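Local atomic coordinates of macrodomain protein (Streptomyces coelicolor, PDB entry 5E3B), a protein that probably removes ADP-ribose from modified thymidine in DNA and whose disruption increases antibiotic production in Streptomyces coelicolor. Residues 64-74 with 88-99. Sequence-based numbering, arbitrary orientation.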
loop_
_atom_site.group_PDB
_atom_site.type_symbol
_atom_site.label_atom_id
_atom_site.label_comp_id
_atom_site.label_asym_id
_atom_site.label_seq_id
_atom_site.Cartn_x
_atom_site.Cartn_y
_atom_site.Cartn_z
ATOM N N TRP A 64 -13.783 4.899 -2.651
ATOM C CA TRP A 64 -13.387 6.340 -2.743
ATOM C C TRP A 64 -12.843 6.566 -4.089
ATOM O O TRP A 64 -12.090 5.751 -4.636
ATOM C CB TRP A 64 -12.301 6.714 -1.788
ATOM C CG TRP A 64 -12.486 6.372 -0.325
ATOM C CD1 TRP A 64 -13.328 6.967 0.606
ATOM C CD2 TRP A 64 -11.800 5.342 0.373
ATOM N NE1 TRP A 64 -13.180 6.366 1.814
ATOM C CE2 TRP A 64 -12.229 5.383 1.705
ATOM C CE3 TRP A 64 -10.817 4.398 0.000
ATOM C CZ2 TRP A 64 -11.738 4.511 2.690
ATOM C CZ3 TRP A 64 -10.352 3.508 0.990
ATOM C CH2 TRP A 64 -10.778 3.589 2.272
ATOM N N PRO A 65 -13.116 7.765 -4.685
ATOM C CA PRO A 65 -12.601 8.107 -5.995
ATOM C C PRO A 65 -11.141 8.731 -5.979
ATOM O O PRO A 65 -10.422 8.678 -6.987
ATOM C CB PRO A 65 -13.658 9.186 -6.429
ATOM C CG PRO A 65 -14.030 9.822 -5.162
ATOM C CD PRO A 65 -14.138 8.739 -4.191
ATOM N N GLN A 66 -10.776 9.277 -4.843
ATOM C CA GLN A 66 -9.533 10.072 -4.736
ATOM C C GLN A 66 -8.251 9.286 -5.060
ATOM O O GLN A 66 -7.363 9.799 -5.745
ATOM C CB GLN A 66 -9.355 10.849 -3.474
ATOM C CG GLN A 66 -10.397 11.932 -3.259
ATOM C CD GLN A 66 -11.645 11.373 -2.551
ATOM O OE1 GLN A 66 -11.790 10.189 -2.336
ATOM N NE2 GLN A 66 -12.616 12.280 -2.274
ATOM N N PRO A 67 -8.067 8.067 -4.500
ATOM C CA PRO A 67 -6.816 7.391 -4.772
ATOM C C PRO A 67 -6.515 7.110 -6.229
ATOM O O PRO A 67 -5.403 7.340 -6.699
ATOM C CB PRO A 67 -6.903 6.121 -3.906
ATOM C CG PRO A 67 -7.825 6.496 -2.834
ATOM C CD PRO A 67 -8.867 7.349 -3.514
ATOM N N GLU A 68 -7.523 6.624 -6.963
ATOM C CA GLU A 68 -7.360 6.409 -8.356
ATOM C C GLU A 68 -7.060 7.734 -9.171
ATOM O O GLU A 68 -6.156 7.755 -9.974
ATOM C CB GLU A 68 -8.584 5.672 -8.954
ATOM C CG GLU A 68 -8.511 5.467 -10.451
ATOM C CD GLU A 68 -9.693 4.765 -11.106
ATOM O OE1 GLU A 68 -10.649 4.338 -10.413
ATOM O OE2 GLU A 68 -9.671 4.675 -12.362
ATOM N N ALA A 69 -7.831 8.761 -8.892
ATOM C CA ALA A 69 -7.586 10.052 -9.537
ATOM C C ALA A 69 -6.204 10.539 -9.273
ATOM O O ALA A 69 -5.496 10.949 -10.255
ATOM C CB ALA A 69 -8.599 11.055 -9.041
ATOM N N ALA A 70 -5.791 10.438 -8.026
ATOM C CA ALA A 70 -4.405 10.877 -7.617
ATOM C C ALA A 70 -3.357 10.104 -8.379
ATOM O O ALA A 70 -2.314 10.655 -8.856
ATOM C CB ALA A 70 -4.244 10.768 -6.128
ATOM N N TYR A 71 -3.498 8.770 -8.439
ATOM C CA TYR A 71 -2.517 7.922 -9.065
ATOM C C TYR A 71 -2.392 8.228 -10.524
ATOM O O TYR A 71 -1.297 8.258 -11.073
ATOM C CB TYR A 71 -2.921 6.445 -8.868
ATOM C CG TYR A 71 -2.117 5.459 -9.681
ATOM C CD1 TYR A 71 -0.846 4.980 -9.256
ATOM C CD2 TYR A 71 -2.573 4.947 -10.875
ATOM C CE1 TYR A 71 -0.098 4.098 -10.005
ATOM C CE2 TYR A 71 -1.884 4.048 -11.593
ATOM C CZ TYR A 71 -0.616 3.587 -11.193
ATOM O OH TYR A 71 0.047 2.665 -11.937
ATOM N N ARG A 72 -3.528 8.332 -11.213
ATOM C CA ARG A 72 -3.483 8.573 -12.696
ATOM C C ARG A 72 -2.820 9.913 -12.949
ATOM O O ARG A 72 -2.036 9.998 -13.910
ATOM C CB ARG A 72 -4.891 8.479 -13.265
ATOM C CG ARG A 72 -5.511 7.104 -13.201
ATOM C CD ARG A 72 -6.668 7.010 -14.137
ATOM N NE ARG A 72 -7.408 5.746 -13.999
ATOM C CZ ARG A 72 -7.096 4.598 -14.603
ATOM N NH1 ARG A 72 -6.000 4.421 -15.246
ATOM N NH2 ARG A 72 -7.884 3.571 -14.331
ATOM N N ALA A 73 -3.113 10.921 -12.132
ATOM C CA ALA A 73 -2.512 12.262 -12.322
ATOM C C ALA A 73 -1.027 12.210 -12.058
ATOM O O ALA A 73 -0.200 12.746 -12.814
ATOM C CB ALA A 73 -3.166 13.240 -11.434
ATOM N N TRP A 74 -0.623 11.517 -10.989
ATOM C CA TRP A 74 0.778 11.299 -10.643
ATOM C C TRP A 74 1.544 10.667 -11.775
ATOM O O TRP A 74 2.560 11.172 -12.212
ATOM C CB TRP A 74 0.829 10.579 -9.310
ATOM C CG TRP A 74 2.150 10.394 -8.602
ATOM C CD1 TRP A 74 3.182 11.288 -8.526
ATOM C CD2 TRP A 74 2.494 9.282 -7.783
ATOM N NE1 TRP A 74 4.189 10.770 -7.691
ATOM C CE2 TRP A 74 3.816 9.532 -7.256
ATOM C CE3 TRP A 74 1.858 8.068 -7.474
ATOM C CZ2 TRP A 74 4.435 8.635 -6.403
ATOM C CZ3 TRP A 74 2.502 7.133 -6.641
ATOM C CH2 TRP A 74 3.798 7.465 -6.119
ATOM N N VAL A 88 5.929 6.581 -3.091
ATOM C CA VAL A 88 4.643 6.384 -2.466
ATOM C C VAL A 88 3.902 7.708 -2.444
ATOM O O VAL A 88 4.472 8.757 -2.139
ATOM C CB VAL A 88 4.753 5.859 -1.049
ATOM C CG1 VAL A 88 3.341 5.600 -0.495
ATOM C CG2 VAL A 88 5.560 4.628 -0.990
ATOM N N GLN A 89 2.583 7.661 -2.752
ATOM C CA GLN A 89 1.690 8.829 -2.747
ATOM C C GLN A 89 0.666 8.574 -1.688
ATOM O O GLN A 89 0.109 7.467 -1.661
ATOM C CB GLN A 89 1.013 8.929 -4.099
ATOM C CG GLN A 89 -0.183 9.812 -4.227
ATOM C CD GLN A 89 -0.794 9.814 -5.580
ATOM O OE1 GLN A 89 -1.275 8.787 -6.076
ATOM N NE2 GLN A 89 -0.753 10.950 -6.226
ATOM N N PHE A 90 0.413 9.522 -0.787
ATOM C CA PHE A 90 -0.489 9.345 0.323
ATOM C C PHE A 90 -1.727 10.219 -0.016
ATOM O O PHE A 90 -1.612 11.419 -0.331
ATOM C CB PHE A 90 0.123 9.781 1.686
ATOM C CG PHE A 90 1.361 8.998 1.995
ATOM C CD1 PHE A 90 1.284 7.743 2.582
ATOM C CD2 PHE A 90 2.591 9.507 1.711
ATOM C CE1 PHE A 90 2.411 6.985 2.782
ATOM C CE2 PHE A 90 3.758 8.780 1.989
ATOM C CZ PHE A 90 3.645 7.543 2.594
ATOM N N VAL A 91 -2.903 9.603 0.028
ATOM C CA VAL A 91 -4.117 10.193 -0.403
ATOM C C VAL A 91 -5.162 10.134 0.717
ATOM O O VAL A 91 -5.559 9.049 1.150
ATOM C CB VAL A 91 -4.754 9.482 -1.674
ATOM C CG1 VAL A 91 -6.011 10.221 -2.113
ATOM C CG2 VAL A 91 -3.722 9.382 -2.800
ATOM N N GLN A 92 -5.597 11.284 1.246
ATOM C CA GLN A 92 -6.529 11.341 2.362
ATOM C C GLN A 92 -7.923 11.062 1.815
ATOM O O GLN A 92 -8.379 11.683 0.863
ATOM C CB GLN A 92 -6.437 12.681 3.145
ATOM C CG GLN A 92 -7.214 12.580 4.442
ATOM C CD GLN A 92 -7.102 13.838 5.305
ATOM O OE1 GLN A 92 -6.474 14.830 4.857
ATOM N NE2 GLN A 92 -7.727 13.817 6.491
ATOM N N VAL A 93 -8.612 10.074 2.441
ATOM C CA VAL A 93 -9.937 9.653 1.969
ATOM C C VAL A 93 -11.042 9.845 3.005
ATOM O O VAL A 93 -12.227 9.844 2.635
ATOM C CB VAL A 93 -9.939 8.202 1.423
ATOM C CG1 VAL A 93 -9.175 8.154 0.111
ATOM C CG2 VAL A 93 -9.393 7.189 2.441
ATOM N N GLU A 94 -10.693 9.928 4.273
ATOM C CA GLU A 94 -11.636 10.185 5.351
ATOM C C GLU A 94 -10.908 11.086 6.338
ATOM O O GLU A 94 -9.682 11.338 6.242
ATOM C CB GLU A 94 -12.075 8.877 6.038
ATOM C CG GLU A 94 -12.732 7.903 5.111
ATOM C CD GLU A 94 -14.122 8.241 4.707
ATOM O OE1 GLU A 94 -14.707 9.229 5.231
ATOM O OE2 GLU A 94 -14.705 7.519 3.848
ATOM N N PRO A 95 -11.622 11.564 7.399
ATOM C CA PRO A 95 -10.923 12.391 8.373
ATOM C C PRO A 95 -9.615 11.798 8.918
ATOM O O PRO A 95 -8.637 12.537 9.039
ATOM C CB PRO A 95 -11.980 12.546 9.519
ATOM C CG PRO A 95 -13.200 12.511 8.789
ATOM C CD PRO A 95 -13.062 11.483 7.669
ATOM N N TYR A 96 -9.631 10.469 9.219
ATOM C CA TYR A 96 -8.431 9.824 9.755
ATOM C C TYR A 96 -8.157 8.554 8.982
ATOM O O TYR A 96 -7.624 7.602 9.586
ATOM C CB TYR A 96 -8.636 9.570 11.220
ATOM C CG TYR A 96 -8.916 10.906 11.960
ATOM C CD1 TYR A 96 -7.890 11.803 12.118
ATOM C CD2 TYR A 96 -10.204 11.206 12.428
ATOM C CE1 TYR A 96 -8.084 13.060 12.691
ATOM C CE2 TYR A 96 -10.446 12.442 13.087
ATOM C CZ TYR A 96 -9.373 13.351 13.207
ATOM O OH TYR A 96 -9.524 14.582 13.825
ATOM N N VAL A 97 -8.362 8.584 7.674
ATOM C CA VAL A 97 -7.980 7.441 6.838
ATOM C C VAL A 97 -7.182 7.977 5.590
ATOM O O VAL A 97 -7.648 8.936 4.876
ATOM C CB VAL A 97 -9.150 6.545 6.394
ATOM C CG1 VAL A 97 -8.635 5.385 5.543
ATOM C CG2 VAL A 97 -9.977 6.027 7.626
ATOM N N TRP A 98 -6.065 7.302 5.266
ATOM C CA TRP A 98 -5.238 7.585 4.146
ATOM C C TRP A 98 -5.038 6.271 3.361
ATOM O O TRP A 98 -5.053 5.216 3.936
ATOM C CB TRP A 98 -3.852 8.048 4.564
ATOM C CG TRP A 98 -3.692 9.575 4.717
ATOM C CD1 TRP A 98 -3.200 10.433 3.777
ATOM C CD2 TRP A 98 -4.069 10.357 5.786
ATOM N NE1 TRP A 98 -3.225 11.709 4.192
ATOM C CE2 TRP A 98 -3.752 11.689 5.453
ATOM C CE3 TRP A 98 -4.618 10.067 7.017
ATOM C CZ2 TRP A 98 -3.984 12.779 6.311
ATOM C CZ3 TRP A 98 -4.876 11.089 7.842
ATOM C CH2 TRP A 98 -4.561 12.470 7.483
ATOM N N VAL A 99 -4.942 6.415 2.070
ATOM C CA VAL A 99 -4.456 5.339 1.147
ATOM C C VAL A 99 -3.058 5.669 0.671
ATOM O O VAL A 99 -2.800 6.783 0.149
ATOM C CB VAL A 99 -5.433 5.151 -0.017
ATOM C CG1 VAL A 99 -4.938 4.124 -0.993
ATOM C CG2 VAL A 99 -6.798 4.758 0.551
HETATM O O HOH W 1 -13.303 10.317 0.167
#
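Val93 sits over one face of the Trp64 indole, the two side chains crossing at about a right angle, with CG2 3.4 Å from CE2 and CB making a CH-pi contact almost on the normal of the five-membered ring. At the edge, in the ring plane, Trp64 NE1 donates to Glu94 OE2 (2.8 Å, 161°), on the anti side of the carboxylate but tilted out of its plane; a chain bent at chi2 (-74°) brings the acid there. A classic beta bulge, in which the backbone N of Val93 and of Glu94 both bond Val97 O, is consistent with these consecutive residues reaching face and edge of one indole.

The second indole, Trp74, carries Gln89 CB over one face, 3.5 Å from CZ3. With CG anti to its backbone nitrogen (chi1 165°), Gln89 stretches past the ring to the helix, where NE2 donates to Ala70 O (3.1 Å) from above the carbonyl plane, opposite the helical Trp74 N; Asn101 ND2 donates to Gln89 OE1. Between the tryptophans, Pro67 CG packs 3.6 Å from Val93 CG1, and Ala70 CB 3.6 Å from Val91 CG2.

Helix segment 66-74 thus runs roughly antiparallel to strand 88-94, outermost in the macrodomain sheet. An apolar seam is pinned near both ends by polar bonds, and the indole bond would probably stabilise Glu94 as a carboxylate.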